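Phenol hydroxylase component phL (Pseudomonas stutzeri, PDB 3U52) probably serves as a largely helical hydroxylase subunit of a bacterial multicomponent phenol hydroxylase, the monooxygenase complex that oxidises aromatic rings such as phenol. Local coordinates at residues G86-A89 / K90-E93; F99-C102 / E103-L107; L111-E114 / T115-L119; V217-I220 / L221-M225; N265-M268 / K269-G273. All blocks are in the same frame, centred on the assembly; numbering follows the deposited sequence.

Interaction 1 of 5, residues G86-A89 / K90-E93; sequences GNRA and KMQE
Gln92 folds back on its own helix toward Ala89: CG sits between the backbone N and the carbonyl carbon (chi1 69°), a second bend follows at chi2, and NE2 comes within 3.0 Å of Ala89 O. This N-H arrives in the carbonyl plane on a lone pair. Ala89 O also accepts the helical bond from Glu93 N at 3.2 Å, whose donor is tilted from that plane. Met91, its CG anti to the carbonyl carbon (chi1 -73°), runs alongside Arg88 and points the same way. Met91 SD lies 3.5 Å from Arg88 NH1 and equally far from Asn87 OD1, while Asn87 OD1 itself lies at the guanidinium edge. Replacing Gln92 with an alanine would remove the amide donor and is likely to leave Ala89 O with its backbone bond but without this second grip. Arg88 forms salt bridges with Asp159 of helix 147-175 and Glu259 of helix 251-274, and Met91 packs on Phe252 of the latter. On helix 81-105, Ala89 and Gln92 meet a chain of another protein, and Lys90 and Glu93 pack on Glu93 and Lys90 of the second subunit.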
loop_
_atom_site.group_PDB
_atom_site.type_symbol
_atom_site.label_atom_id
_atom_site.label_comp_id
_atom_site.label_asym_id
_atom_site.label_seq_id
_atom_site.Cartn_x
_atom_site.Cartn_y
_atom_site.Cartn_z
ATOM N N GLY D 86 13.978 2.978 -1.938
ATOM C CA GLY D 86 13.048 3.945 -2.522
ATOM C C GLY D 86 13.836 5.038 -3.214
ATOM O O GLY D 86 13.545 5.398 -4.352
ATOM N N ASN D 87 14.856 5.560 -2.540
ATOM C CA ASN D 87 15.700 6.593 -3.140
ATOM C C ASN D 87 16.458 6.051 -4.349
ATOM O O ASN D 87 16.450 6.665 -5.427
ATOM C CB ASN D 87 16.649 7.138 -2.084
ATOM C CG ASN D 87 17.403 8.317 -2.560
ATOM O OD1 ASN D 87 18.401 8.191 -3.310
ATOM N ND2 ASN D 87 16.928 9.506 -2.161
ATOM N N ARG D 88 17.070 4.880 -4.227
ATOM C CA ARG D 88 17.775 4.323 -5.369
ATOM C C ARG D 88 16.895 4.013 -6.604
ATOM O O ARG D 88 17.347 4.130 -7.750
ATOM C CB ARG D 88 18.533 3.068 -4.941
ATOM C CG ARG D 88 19.654 3.418 -3.910
ATOM C CD ARG D 88 20.808 4.143 -4.615
ATOM N NE ARG D 88 21.844 4.547 -3.628
ATOM C CZ ARG D 88 21.861 5.670 -2.927
ATOM N NH1 ARG D 88 20.907 6.573 -3.072
ATOM N NH2 ARG D 88 22.849 5.884 -2.046
ATOM N N ALA D 89 15.684 3.515 -6.365
ATOM C CA ALA D 89 14.743 3.207 -7.455
ATOM C C ALA D 89 14.458 4.434 -8.285
ATOM O O ALA D 89 14.354 4.319 -9.496
ATOM C CB ALA D 89 13.432 2.653 -6.899
ATOM N N LYS D 90 14.246 5.563 -7.633
ATOM C CA LYS D 90 14.047 6.863 -8.301
ATOM C C LYS D 90 15.260 7.243 -9.151
ATOM O O LYS D 90 15.115 7.656 -10.313
ATOM C CB LYS D 90 13.835 7.924 -7.236
ATOM C CG LYS D 90 13.501 9.329 -7.741
ATOM C CD LYS D 90 13.398 10.302 -6.541
ATOM C CE LYS D 90 12.897 11.713 -6.953
ATOM N NZ LYS D 90 12.088 12.401 -5.861
ATOM N N MET D 91 16.462 7.116 -8.573
ATOM C CA MET D 91 17.704 7.384 -9.294
ATOM C C MET D 91 17.910 6.505 -10.499
ATOM O O MET D 91 18.322 7.010 -11.555
ATOM C CB MET D 91 18.913 7.223 -8.378
ATOM C CG MET D 91 19.071 8.317 -7.376
ATOM S SD MET D 91 20.360 8.032 -6.163
ATOM C CE MET D 91 21.818 8.131 -7.189
ATOM N N GLN D 92 17.671 5.196 -10.363
ATOM C CA GLN D 92 17.923 4.262 -11.492
ATOM C C GLN D 92 16.944 4.478 -12.644
ATOM O O GLN D 92 17.275 4.192 -13.802
ATOM C CB GLN D 92 18.001 2.757 -11.074
ATOM C CG GLN D 92 16.701 2.107 -10.605
ATOM C CD GLN D 92 15.692 1.789 -11.739
ATOM O OE1 GLN D 92 16.031 1.213 -12.775
ATOM N NE2 GLN D 92 14.445 2.181 -11.531
ATOM N N GLU D 93 15.751 5.001 -12.321
ATOM C CA GLU D 93 14.765 5.326 -13.356
ATOM C C GLU D 93 15.367 6.266 -14.395
ATOM O O GLU D 93 15.288 5.975 -15.603
ATOM C CB GLU D 93 13.445 5.890 -12.789
ATOM C CG GLU D 93 12.416 6.198 -13.886
ATOM C CD GLU D 93 11.983 4.954 -14.684
ATOM O OE1 GLU D 93 11.903 5.033 -15.938
ATOM O OE2 GLU D 93 11.726 3.900 -14.053
#

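Interaction 2 of 5, residues F99-C102 / E103-L107; sequences FGFC and EKRNL
Cys102 and Leu107 close the end of helix 81-105 in a Schellman motif. Leu107 N bonds to Cys102 O at 3.0 Å, and a weak bond of 3.4 Å runs from Asn106 N to Glu103 O, with Asn106 turned to positive phi. The reversal brings the Leu107 side chain back against the last turn, where CD1 lies 3.9 Å from Cys102 SG, the apolar contact that often accompanies this motif. The same methyl group approaches the Phe101 ring obliquely, 3.9 Å from CE2.

One face of that ring is occupied by Arg105, one turn further on. Phe101 carries its ring in the position anti to the backbone N (chi1 -176°), and the Arg105 chain, extended from CG to NE, passes over it. Arg105 CD stands 3.8 Å from the Phe101 ring centroid and 16° off the normal, a CH-pi contact, and Arg105 NE lies 3.6 Å from Phe101 CE1. Ring and guanidinium planes are nearly parallel, 10° apart.

Further out, other residues surround these groups. Arg105 NH2 forms a salt bridge with Asp235 of the second subunit, which holds the guanidinium end at the interface. Cys102 packs on Met173, Met248 and Leu249. Phe99, a turn earlier, makes a cation-pi contact with Arg169 and meets the ring of Tyr166, both on helix 147-175. Along the solvent side Gly100 O receives Lys104 N at 2.8 Å, and Lys104 CG approaches the same oxygen to 3.3 Å.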
loop_
_atom_site.group_PDB
_atom_site.type_symbol
_atom_site.label_atom_id
_atom_site.label_comp_id
_atom_site.label_asym_id
_atom_site.label_seq_id
_atom_site.Cartn_x
_atom_site.Cartn_y
_atom_site.Cartn_z
ATOM N N PHE D 99 20.640 5.589 -20.476
ATOM C CA PHE D 99 21.252 4.450 -21.196
ATOM C C PHE D 99 20.493 4.028 -22.453
ATOM O O PHE D 99 21.100 3.790 -23.493
ATOM C CB PHE D 99 21.517 3.236 -20.236
ATOM C CG PHE D 99 22.827 3.326 -19.532
ATOM C CD1 PHE D 99 22.973 4.125 -18.409
ATOM C CD2 PHE D 99 23.947 2.677 -20.060
ATOM C CE1 PHE D 99 24.208 4.263 -17.779
ATOM C CE2 PHE D 99 25.195 2.819 -19.450
ATOM C CZ PHE D 99 25.333 3.605 -18.314
ATOM N N GLY D 100 19.174 3.919 -22.361
ATOM C CA GLY D 100 18.354 3.561 -23.530
ATOM C C GLY D 100 18.455 4.596 -24.650
ATOM O O GLY D 100 18.543 4.236 -25.800
ATOM N N PHE D 101 18.439 5.871 -24.287
ATOM C CA PHE D 101 18.594 7.007 -25.204
ATOM C C PHE D 101 19.959 6.992 -25.934
ATOM O O PHE D 101 20.017 7.196 -27.126
ATOM C CB PHE D 101 18.433 8.259 -24.358
ATOM C CG PHE D 101 18.472 9.547 -25.108
ATOM C CD1 PHE D 101 17.297 10.094 -25.650
ATOM C CD2 PHE D 101 19.650 10.274 -25.193
ATOM C CE1 PHE D 101 17.325 11.334 -26.291
ATOM C CE2 PHE D 101 19.688 11.500 -25.842
ATOM C CZ PHE D 101 18.531 12.037 -26.376
ATOM N N CYS D 102 21.057 6.740 -25.217
ATOM C CA CYS D 102 22.384 6.701 -25.839
ATOM C C CYS D 102 22.510 5.477 -26.751
ATOM O O CYS D 102 23.071 5.566 -27.835
ATOM C CB CYS D 102 23.489 6.728 -24.784
ATOM S SG CYS D 102 23.551 8.282 -23.833
ATOM N N GLU D 103 21.954 4.354 -26.306
ATOM C CA GLU D 103 21.944 3.122 -27.055
ATOM C C GLU D 103 21.095 3.259 -28.340
ATOM O O GLU D 103 21.593 2.944 -29.414
ATOM C CB GLU D 103 21.488 1.948 -26.160
ATOM C CG GLU D 103 21.058 0.654 -26.862
ATOM C CD GLU D 103 22.221 -0.174 -27.371
ATOM O OE1 GLU D 103 22.387 -1.334 -26.917
ATOM O OE2 GLU D 103 22.975 0.332 -28.236
ATOM N N LYS D 104 19.858 3.756 -28.225
ATOM C CA LYS D 104 18.970 3.951 -29.396
ATOM C C LYS D 104 19.505 4.964 -30.414
ATOM O O LYS D 104 19.227 4.830 -31.602
ATOM C CB LYS D 104 17.533 4.359 -28.985
ATOM C CG LYS D 104 16.745 3.236 -28.348
ATOM C CD LYS D 104 15.311 3.642 -27.921
ATOM C CE LYS D 104 14.683 2.550 -26.997
ATOM N NZ LYS D 104 13.245 2.220 -27.358
ATOM N N ARG D 105 20.247 5.966 -29.948
ATOM C CA ARG D 105 20.768 7.025 -30.800
ATOM C C ARG D 105 22.238 6.853 -31.223
ATOM O O ARG D 105 22.797 7.716 -31.917
ATOM C CB ARG D 105 20.583 8.359 -30.099
ATOM C CG ARG D 105 19.146 8.749 -30.094
ATOM C CD ARG D 105 18.910 10.031 -29.390
ATOM N NE ARG D 105 17.560 10.418 -29.726
ATOM C CZ ARG D 105 17.227 11.462 -30.474
ATOM N NH1 ARG D 105 18.130 12.315 -30.947
ATOM N NH2 ARG D 105 15.960 11.656 -30.706
ATOM N N ASN D 106 22.855 5.750 -30.794
ATOM C CA ASN D 106 24.227 5.438 -31.127
ATOM C C ASN D 106 25.185 6.534 -30.764
ATOM O O ASN D 106 26.129 6.817 -31.496
ATOM C CB ASN D 106 24.360 5.094 -32.609
ATOM C CG ASN D 106 23.459 3.968 -33.004
ATOM O OD1 ASN D 106 23.473 2.886 -32.414
ATOM N ND2 ASN D 106 22.671 4.207 -34.015
ATOM N N LEU D 107 24.957 7.132 -29.604
ATOM C CA LEU D 107 25.782 8.236 -29.162
ATOM C C LEU D 107 27.234 7.811 -28.872
ATOM O O LEU D 107 28.151 8.604 -29.049
ATOM C CB LEU D 107 25.125 8.952 -27.970
ATOM C CG LEU D 107 23.730 9.537 -28.286
ATOM C CD1 LEU D 107 23.182 10.361 -27.119
ATOM C CD2 LEU D 107 23.795 10.424 -29.543
#

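Interaction 3 of 5, residues L111-E114 / T115-L119; sequences LSEE and TQKQL
Gln116 N points back to Ser112 O at 3.1 Å, nearly straight at 168°, the bond that opens helix 113-122, and Lys117 N to Glu113 O and Gln118 N to Glu114 O continue the series. Ser112 holds the N-cap position, its backbone still extended just before the helix. Its hydroxyl stays over the first turn, OG being 3.0 Å from Thr115 OG1 in a hydrogen bond that ties the cap residue to the third residue of the helix. Thr115 has OG1 beside its own backbone N (chi1 -55°), which leaves CG2 anti to that N and facing the residue before the cap. There Leu111 crosses it at about a right angle, CD1 lying 3.9 Å and CD2 4.0 Å from Thr115 CG2. The same CD1 reaches on to Leu119 CD1 at 4.1 Å, so Leu111 lies against two successive turns. A valine in place of Thr115 would lack the OG1 hydroxyl and would probably leave Ser112 OG without this partner, freer to turn at the cap.

Outside the turn, the extended Gln116 chain gives NE2 to Leu108 O, and Gln116 and Leu119 pack on Ile174 of helix 147-175. Lys117 carries its amine toward Glu184 in a long, weak ion pair. Nearer the backbone, the bend at chi2 lays Lys117 CD over the first turn, 3.1 Å from Glu113 O.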
loop_
_atom_site.group_PDB
_atom_site.type_symbol
_atom_site.label_atom_id
_atom_site.label_comp_id
_atom_site.label_asym_id
_atom_site.label_seq_id
_atom_site.Cartn_x
_atom_site.Cartn_y
_atom_site.Cartn_z
ATOM N N LEU D 111 31.044 7.436 -32.100
ATOM C CA LEU D 111 32.336 8.073 -31.803
ATOM C C LEU D 111 33.449 7.371 -32.609
ATOM O O LEU D 111 33.323 6.203 -32.989
ATOM C CB LEU D 111 32.640 8.041 -30.283
ATOM C CG LEU D 111 31.834 8.793 -29.219
ATOM C CD1 LEU D 111 32.240 8.329 -27.784
ATOM C CD2 LEU D 111 31.987 10.305 -29.322
ATOM N N SER D 112 34.530 8.093 -32.892
ATOM C CA SER D 112 35.671 7.515 -33.619
ATOM C C SER D 112 36.279 6.394 -32.777
ATOM O O SER D 112 36.092 6.346 -31.535
ATOM C CB SER D 112 36.729 8.589 -33.939
ATOM O OG SER D 112 37.396 9.085 -32.769
ATOM N N GLU D 113 37.018 5.490 -33.413
ATOM C CA GLU D 113 37.594 4.410 -32.623
ATOM C C GLU D 113 38.618 4.952 -31.571
ATOM O O GLU D 113 38.710 4.437 -30.456
ATOM C CB GLU D 113 38.090 3.273 -33.505
ATOM C CG GLU D 113 39.549 3.367 -33.895
ATOM C CD GLU D 113 40.233 2.009 -33.845
ATOM O OE1 GLU D 113 39.607 1.003 -34.269
ATOM O OE2 GLU D 113 41.393 1.957 -33.371
ATOM N N GLU D 114 39.305 6.042 -31.906
ATOM C CA GLU D 114 40.238 6.684 -30.982
ATOM C C GLU D 114 39.577 7.257 -29.704
ATOM O O GLU D 114 40.121 7.126 -28.589
ATOM C CB GLU D 114 41.141 7.713 -31.708
ATOM C CG GLU D 114 40.605 8.196 -33.119
ATOM C CD GLU D 114 40.686 7.125 -34.251
ATOM O OE1 GLU D 114 41.631 6.302 -34.246
ATOM O OE2 GLU D 114 39.805 7.114 -35.154
ATOM N N THR D 115 38.410 7.884 -29.865
ATOM C CA THR D 115 37.641 8.394 -28.738
ATOM C C THR D 115 37.087 7.248 -27.884
ATOM O O THR D 115 37.096 7.326 -26.657
ATOM C CB THR D 115 36.500 9.265 -29.236
ATOM O OG1 THR D 115 37.041 10.288 -30.079
ATOM C CG2 THR D 115 35.755 9.889 -28.100
ATOM N N GLN D 116 36.624 6.183 -28.529
ATOM C CA GLN D 116 36.179 5.006 -27.800
ATOM C C GLN D 116 37.287 4.348 -26.966
ATOM O O GLN D 116 37.024 3.859 -25.860
ATOM C CB GLN D 116 35.602 3.982 -28.755
ATOM C CG GLN D 116 34.320 4.397 -29.459
ATOM C CD GLN D 116 33.884 3.368 -30.479
ATOM O OE1 GLN D 116 34.615 2.436 -30.778
ATOM N NE2 GLN D 116 32.674 3.514 -30.998
ATOM N N LYS D 117 38.521 4.335 -27.493
ATOM C CA LYS D 117 39.640 3.730 -26.762
ATOM C C LYS D 117 40.002 4.547 -25.544
ATOM O O LYS D 117 40.302 3.991 -24.506
ATOM C CB LYS D 117 40.847 3.474 -27.663
ATOM C CG LYS D 117 40.801 2.087 -28.387
ATOM C CD LYS D 117 39.421 1.772 -29.071
ATOM C CE LYS D 117 39.354 0.371 -29.689
ATOM N NZ LYS D 117 37.920 -0.056 -29.825
ATOM N N GLN D 118 39.937 5.871 -25.669
ATOM C CA GLN D 118 40.105 6.775 -24.535
ATOM C C GLN D 118 39.105 6.478 -23.415
ATOM O O GLN D 118 39.448 6.608 -22.256
ATOM C CB GLN D 118 39.954 8.248 -24.941
ATOM C CG GLN D 118 41.153 8.848 -25.705
ATOM C CD GLN D 118 40.968 10.353 -26.014
ATOM O OE1 GLN D 118 40.098 10.734 -26.798
ATOM N NE2 GLN D 118 41.796 11.200 -25.399
ATOM N N LEU D 119 37.872 6.111 -23.749
ATOM C CA LEU D 119 36.905 5.730 -22.699
ATOM C C LEU D 119 37.232 4.393 -22.077
ATOM O O LEU D 119 37.132 4.224 -20.863
ATOM C CB LEU D 119 35.489 5.699 -23.250
ATOM C CG LEU D 119 34.915 7.033 -23.736
ATOM C CD1 LEU D 119 33.514 6.821 -24.243
ATOM C CD2 LEU D 119 34.939 8.119 -22.642
#

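Interaction 4 of 5, residues V217-I220 / L221-M225; sequences VQNI and LIDGM
Val217 O and Ile222 N, 2.8 Å apart, form an i to i+5 hydrogen bond, the mark of the wider pi-type turn that interrupts the regular winding of helix 211-240. Gln218 O accepts Asp223 N in the same spacing at 3.3 Å, after which the normal i+4 pattern returns with Gly224 N to Ile220 O at 2.8 Å, its donor lying above the carbonyl plane.

The widened turn probably helps Gln218 reach Asp223. Gln218 leaves with CG anti to its backbone N and bends at chi2 (64°), which turns NE2 toward Asp223 OD1 at 3.2 Å. The donor lies above the carboxylate plane, though OD1 stays close to the plane of the amide. OD1 also has a bond outside the turn, and Asp223 OD2 is taken by a salt bridge to Arg160 NH1, which probably helps to stabilise the buried negative charge. Gln218 O lies 3.1 Å from Asp223 OD1, two unbonded acceptors. Asn219 runs beside Asp223 with its amide turned 61° from the carboxylate, and its OD1 accepts from Asn137 ND2 and hydrogen-bonds Thr215 OG1.

Gln218 and Asn219 meet helix 126-143, whereas Asp223 turns to helix 147-175. Val217 and Leu221 pack on Trp289, and Ile222 on Leu201 and Thr205. Further along the same helix, Tyr227 and Asp232 line a xenon pocket. Across the pi turn Val217 CG1 meets Ile222 CD1 at 3.8 Å.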
loop_
_atom_site.group_PDB
_atom_site.type_symbol
_atom_site.label_atom_id
_atom_site.label_comp_id
_atom_site.label_asym_id
_atom_site.label_seq_id
_atom_site.Cartn_x
_atom_site.Cartn_y
_atom_site.Cartn_z
ATOM N N VAL D 217 40.174 5.132 4.403
ATOM C CA VAL D 217 40.987 5.082 3.178
ATOM C C VAL D 217 40.105 4.991 1.949
ATOM O O VAL D 217 40.283 5.757 0.973
ATOM C CB VAL D 217 41.945 3.868 3.199
ATOM C CG1 VAL D 217 42.714 3.781 1.884
ATOM C CG2 VAL D 217 42.898 3.987 4.401
ATOM N N GLN D 218 39.183 4.031 1.981
ATOM C CA GLN D 218 38.234 3.817 0.892
ATOM C C GLN D 218 37.202 4.966 0.707
ATOM O O GLN D 218 37.077 5.561 -0.377
ATOM C CB GLN D 218 37.471 2.495 1.088
ATOM C CG GLN D 218 36.482 2.185 -0.067
ATOM C CD GLN D 218 37.237 1.985 -1.416
ATOM O OE1 GLN D 218 37.742 0.927 -1.646
ATOM N NE2 GLN D 218 37.244 2.984 -2.301
ATOM N N ASN D 219 36.461 5.247 1.764
ATOM C CA ASN D 219 35.265 6.072 1.660
ATOM C C ASN D 219 35.523 7.570 1.774
ATOM O O ASN D 219 34.677 8.345 1.349
ATOM C CB ASN D 219 34.165 5.588 2.645
ATOM C CG ASN D 219 33.677 4.147 2.335
ATOM O OD1 ASN D 219 33.591 3.300 3.232
ATOM N ND2 ASN D 219 33.399 3.858 1.065
ATOM N N ILE D 220 36.682 7.976 2.348
ATOM C CA ILE D 220 37.061 9.389 2.450
ATOM C C ILE D 220 38.247 9.706 1.508
ATOM O O ILE D 220 38.121 10.524 0.589
ATOM C CB ILE D 220 37.471 9.848 3.930
ATOM C CG1 ILE D 220 36.471 9.402 5.026
ATOM C CG2 ILE D 220 37.736 11.384 3.989
ATOM C CD1 ILE D 220 35.042 9.732 4.722
ATOM N N LEU D 221 39.387 9.062 1.735
ATOM C CA LEU D 221 40.618 9.424 0.996
ATOM C C LEU D 221 40.607 9.059 -0.502
ATOM O O LEU D 221 40.809 9.929 -1.342
ATOM C CB LEU D 221 41.873 8.887 1.686
ATOM C CG LEU D 221 42.125 9.273 3.162
ATOM C CD1 LEU D 221 43.407 8.551 3.639
ATOM C CD2 LEU D 221 42.148 10.797 3.469
ATOM N N ILE D 222 40.340 7.813 -0.862
ATOM C CA ILE D 222 40.316 7.462 -2.286
ATOM C C ILE D 222 39.119 8.139 -3.014
ATOM O O ILE D 222 39.296 8.877 -3.977
ATOM C CB ILE D 222 40.308 5.936 -2.480
ATOM C CG1 ILE D 222 41.686 5.339 -2.064
ATOM C CG2 ILE D 222 40.050 5.594 -3.927
ATOM C CD1 ILE D 222 41.634 3.863 -1.772
ATOM N N ASP D 223 37.913 7.918 -2.500
ATOM C CA ASP D 223 36.696 8.461 -3.113
ATOM C C ASP D 223 36.691 9.985 -3.118
ATOM O O ASP D 223 36.214 10.585 -4.069
ATOM C CB ASP D 223 35.445 7.935 -2.385
ATOM C CG ASP D 223 35.225 6.417 -2.589
ATOM O OD1 ASP D 223 36.007 5.731 -3.312
ATOM O OD2 ASP D 223 34.261 5.875 -1.987
ATOM N N GLY D 224 37.212 10.606 -2.063
ATOM C CA GLY D 224 37.161 12.044 -1.930
ATOM C C GLY D 224 38.107 12.811 -2.837
ATOM O O GLY D 224 38.043 14.050 -2.918
ATOM N N MET D 225 38.996 12.091 -3.509
ATOM C CA MET D 225 39.854 12.679 -4.527
ATOM C C MET D 225 39.434 12.141 -5.871
ATOM O O MET D 225 39.334 12.909 -6.834
ATOM C CB MET D 225 41.329 12.309 -4.263
ATOM C CG MET D 225 42.120 13.371 -3.487
ATOM S SD MET D 225 43.879 12.932 -3.391
ATOM C CE MET D 225 43.844 11.727 -2.058
#

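Interaction 5 of 5, residues N265-M268 / K269-G273; sequences NAMM and KAVAG
A regular turn near the C-terminal end of helix 251-274 joins Met267 to Val271 and Met268 to Ala272. Four i to i+4 bonds run through it, from Lys269 N to Asn265 O at 2.9 Å through to Ala272 N to Met268 O, also 2.9 Å. The side chains lie mostly against backbone oxygens. Val271 sets CG1 anti to the backbone N (chi1 -180°), which leaves CG2 beside that N and 3.2 Å from Met267 O. The same CG2 brushes Met267 CG at 4.4 Å, a loose apolar touch. Ala272 CB sits 3.3 Å from Met268 O, and Lys269 CG passes 3.4 Å from Asn265 O before its chain leads away to the surface. Met268 is folded twice, at chi2 and chi3, and its sulfur end turns to the protein interior rather than back to 269-273.

Outside partners take the polar atoms: Arg320 NE bonds Asn265 OD1, and the backbone oxygens of Val271 and Ala272 accept from Asn278 ND2 and Arg279 NH1 of the following helix. Met267 and Val271 pack on Phe212 of helix 211-240, and Met268 is received by Leu282 of helix 276-302.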
loop_
_atom_site.group_PDB
_atom_site.type_symbol
_atom_site.label_atom_id
_atom_site.label_comp_id
_atom_site.label_asym_id
_atom_site.label_seq_id
_atom_site.Cartn_x
_atom_site.Cartn_y
_atom_site.Cartn_z
ATOM N N ASN D 265 30.931 12.531 5.986
ATOM C CA ASN D 265 31.232 13.671 6.886
ATOM C C ASN D 265 30.618 13.576 8.302
ATOM O O ASN D 265 31.296 13.915 9.270
ATOM C CB ASN D 265 30.823 15.003 6.256
ATOM C CG ASN D 265 31.691 15.393 5.076
ATOM O OD1 ASN D 265 32.776 14.851 4.891
ATOM N ND2 ASN D 265 31.224 16.364 4.281
ATOM N N ALA D 266 29.359 13.152 8.452
ATOM C CA ALA D 266 28.795 12.966 9.804
ATOM C C ALA D 266 29.567 11.886 10.616
ATOM O O ALA D 266 29.789 12.055 11.827
ATOM C CB ALA D 266 27.338 12.642 9.755
ATOM N N MET D 267 29.973 10.787 9.963
ATOM C CA MET D 267 30.738 9.756 10.642
ATOM C C MET D 267 32.143 10.261 11.064
ATOM O O MET D 267 32.543 10.060 12.214
ATOM C CB MET D 267 30.889 8.528 9.762
ATOM C CG MET D 267 31.790 7.416 10.384
ATOM S SD MET D 267 31.815 5.975 9.267
ATOM C CE MET D 267 32.906 6.589 7.965
ATOM N N MET D 268 32.870 10.898 10.151
ATOM C CA MET D 268 34.139 11.559 10.505
ATOM C C MET D 268 34.000 12.591 11.637
ATOM O O MET D 268 34.810 12.592 12.534
ATOM C CB MET D 268 34.810 12.183 9.294
ATOM C CG MET D 268 35.479 11.174 8.347
ATOM S SD MET D 268 36.712 10.098 9.130
ATOM C CE MET D 268 38.053 11.290 9.323
ATOM N N LYS D 269 32.992 13.460 11.605
ATOM C CA LYS D 269 32.802 14.450 12.680
ATOM C C LYS D 269 32.658 13.831 14.061
ATOM O O LYS D 269 33.204 14.353 15.027
ATOM C CB LYS D 269 31.590 15.339 12.449
ATOM C CG LYS D 269 31.805 16.450 11.423
ATOM C CD LYS D 269 30.727 17.552 11.585
ATOM C CE LYS D 269 31.323 18.857 12.104
ATOM N NZ LYS D 269 32.242 19.464 11.068
ATOM N N ALA D 270 31.913 12.725 14.151
ATOM C CA ALA D 270 31.640 12.081 15.438
ATOM C C ALA D 270 32.847 11.308 15.950
ATOM O O ALA D 270 33.116 11.326 17.151
ATOM C CB ALA D 270 30.401 11.181 15.339
ATOM N N VAL D 271 33.580 10.648 15.040
ATOM C CA VAL D 271 34.776 9.859 15.427
ATOM C C VAL D 271 35.981 10.780 15.801
ATOM O O VAL D 271 36.603 10.611 16.849
ATOM C CB VAL D 271 35.130 8.826 14.326
ATOM C CG1 VAL D 271 36.336 8.015 14.700
ATOM C CG2 VAL D 271 33.967 7.861 14.134
ATOM N N ALA D 272 36.279 11.757 14.950
ATOM C CA ALA D 272 37.274 12.782 15.263
ATOM C C ALA D 272 36.944 13.651 16.515
ATOM O O ALA D 272 37.802 13.891 17.351
ATOM C CB ALA D 272 37.527 13.648 14.047
ATOM N N GLY D 273 35.711 14.104 16.647
ATOM C CA GLY D 273 35.282 14.864 17.823
ATOM C C GLY D 273 35.237 14.098 19.124
ATOM O O GLY D 273 35.179 14.693 20.192
#

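How the interactions relate
Interactions 1 and 2 lie on helix 81-105, centres about 20 Å apart, and both touch the second subunit; Arg105 reaches across to it, while Arg88 is paired inside its own chain. Interaction 3 opens the next helix, 113-122; where interaction 2 ends a helix with a Schellman motif, it begins one at an N-cap serine bonded to a threonine hydroxyl. Interaction 4 is wholly buried, its centre about 8 Å from that of the chain, with polar groups on a pi turn paired inside the bundle. Interaction 5, partly buried and almost purely backbone in its bonding, meets interaction 4, Ile220 CG1 lying 3.9 Å from Met268 CG. Interactions 2 and 5 sit on opposite sides of the chain centre.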